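Local coordinates for protein PEPTIDE N-myristoyltransferase (Saccharomyces cerevisiae, PDB 1IIC) that transfers myristate from myristoyl-CoA to the N-terminal glycine of substrate proteins, at residues 260-263 with 264-268. Residues are numbered along the deposited sequence; the frame is centred on the assembly and turned at random.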
loop_
_atom_site.group_PDB
_atom_site.type_symbol
_atom_site.label_atom_id
_atom_site.label_comp_id
_atom_site.label_asym_id
_atom_site.label_seq_id
_atom_site.Cartn_x
_atom_site.Cartn_y
_atom_site.Cartn_z
ATOM N N GLU A 260 -1.057 3.095 16.894
ATOM C CA GLU A 260 -0.811 2.573 15.552
ATOM C C GLU A 260 -0.246 3.681 14.685
ATOM O O GLU A 260 0.728 3.487 13.973
ATOM C CB GLU A 260 -2.109 2.057 14.930
ATOM C CG GLU A 260 -2.670 0.857 15.655
ATOM C CD GLU A 260 -4.054 0.465 15.179
ATOM O OE1 GLU A 260 -4.513 -0.638 15.544
ATOM O OE2 GLU A 260 -4.685 1.256 14.451
ATOM N N PHE A 261 -0.860 4.855 14.768
ATOM C CA PHE A 261 -0.425 5.995 13.977
ATOM C C PHE A 261 1.037 6.315 14.211
ATOM O O PHE A 261 1.803 6.502 13.263
ATOM C CB PHE A 261 -1.260 7.230 14.304
ATOM C CG PHE A 261 -0.967 8.403 13.413
ATOM C CD1 PHE A 261 -1.686 8.596 12.235
ATOM C CD2 PHE A 261 0.068 9.283 13.719
ATOM C CE1 PHE A 261 -1.372 9.652 11.370
ATOM C CE2 PHE A 261 0.388 10.337 12.860
ATOM C CZ PHE A 261 -0.331 10.520 11.685
ATOM N N GLU A 262 1.432 6.382 15.476
ATOM C CA GLU A 262 2.814 6.696 15.804
ATOM C C GLU A 262 3.781 5.613 15.327
ATOM O O GLU A 262 4.850 5.908 14.796
ATOM C CB GLU A 262 2.956 6.909 17.314
ATOM C CG GLU A 262 4.366 7.211 17.740
ATOM C CD GLU A 262 4.435 7.820 19.128
ATOM O OE1 GLU A 262 5.562 8.019 19.632
ATOM O OE2 GLU A 262 3.362 8.101 19.711
ATOM N N HIS A 263 3.414 4.355 15.517
ATOM C CA HIS A 263 4.285 3.275 15.068
ATOM C C HIS A 263 4.459 3.322 13.549
ATOM O O HIS A 263 5.543 3.079 13.014
ATOM C CB HIS A 263 3.702 1.913 15.439
ATOM C CG HIS A 263 4.391 0.774 14.754
ATOM N ND1 HIS A 263 5.584 0.249 15.203
ATOM C CD2 HIS A 263 4.116 0.143 13.588
ATOM C CE1 HIS A 263 6.019 -0.654 14.340
ATOM N NE2 HIS A 263 5.146 -0.734 13.350
ATOM N N ASN A 264 3.375 3.650 12.861
ATOM C CA ASN A 264 3.376 3.678 11.408
ATOM C C ASN A 264 4.088 4.862 10.763
ATOM O O ASN A 264 4.589 4.751 9.645
ATOM C CB ASN A 264 1.935 3.622 10.912
ATOM C CG ASN A 264 1.813 2.958 9.564
ATOM O OD1 ASN A 264 1.037 3.393 8.716
ATOM N ND2 ASN A 264 2.572 1.889 9.358
ATOM N N PHE A 265 4.161 5.992 11.456
ATOM C CA PHE A 265 4.783 7.152 10.844
ATOM C C PHE A 265 6.133 7.604 11.378
ATOM O O PHE A 265 6.817 8.404 10.742
ATOM C CB PHE A 265 3.762 8.289 10.811
ATOM C CG PHE A 265 2.556 7.960 9.973
ATOM C CD1 PHE A 265 1.335 7.665 10.559
ATOM C CD2 PHE A 265 2.673 7.862 8.584
ATOM C CE1 PHE A 265 0.251 7.273 9.782
ATOM C CE2 PHE A 265 1.592 7.468 7.800
ATOM C CZ PHE A 265 0.382 7.172 8.398
ATOM N N ILE A 266 6.535 7.092 12.533
ATOM C CA ILE A 266 7.849 7.427 13.059
ATOM C C ILE A 266 8.609 6.104 13.094
ATOM O O ILE A 266 8.374 5.259 13.948
ATOM C CB ILE A 266 7.763 8.063 14.468
ATOM C CG1 ILE A 266 7.001 9.388 14.370
ATOM C CG2 ILE A 266 9.181 8.296 15.035
ATOM C CD1 ILE A 266 6.777 10.086 15.698
ATOM N N GLY A 267 9.502 5.929 12.130
ATOM C CA GLY A 267 10.256 4.699 12.035
ATOM C C GLY A 267 11.246 4.419 13.148
ATOM O O GLY A 267 11.375 5.182 14.108
ATOM N N GLU A 268 11.941 3.299 12.999
ATOM C CA GLU A 268 12.944 2.858 13.950
ATOM C C GLU A 268 14.061 3.896 13.981
ATOM O O GLU A 268 14.552 4.325 12.940
ATOM C CB GLU A 268 13.494 1.491 13.516
ATOM C CG GLU A 268 12.421 0.396 13.408
ATOM C CD GLU A 268 12.835 -0.806 12.540
ATOM O OE1 GLU A 268 12.747 -0.734 11.284
ATOM O OE2 GLU A 268 13.252 -1.832 13.124
#
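Phe261 and Phe265, one helical turn apart, form the tight part of this contact. CD1 and CE1 of Phe265 lie over one face of the Phe261 ring, with CD1 3.3 Å above the plane and close to the ring centre. The rings meet obliquely, their centroids 4.4 Å apart and their planes at 46°. Different first torsions bring them together: Phe261 swings CG anti to its own nitrogen (chi1 -173°), Phe265 anti to its carbonyl carbon (chi1 -62°). With Phe261 replaced, an alanine here is likely to open a gap beside CD1 and CE1 of Phe265 and to strip Phe240 and Phe243 of an aromatic neighbour.

The backbone beneath is the last turn of a helix. Asn264 N donates to Glu260 O at 2.9 Å, whereas Phe265 N makes only weak bonds, to Phe261 O and Glu262 O. Ile266 N still reaches Glu262 O at 3.1 Å, although Ile266 itself has left helical geometry, and from there the chain runs out to exposed Glu268. This flank is looser: Glu262 CG comes no nearer than 4.3 Å to Ile266 CD1, and both side chains are partly exposed.

The polar ends find their partners beyond the turn: His263 NE2 bonds to the carbonyl of Trp89, Asn264 OD1 to the hydroxyl of Tyr318 on strand 311-322. Helix 258-265 packs its Phe261 side on helix 236-247, where Glu262 and Ile266 also touch Ile236, while Phe265 meets Phe293 of strand 290-303 edge-to-face and gives its carbonyl to Ser280 of strand 278-284.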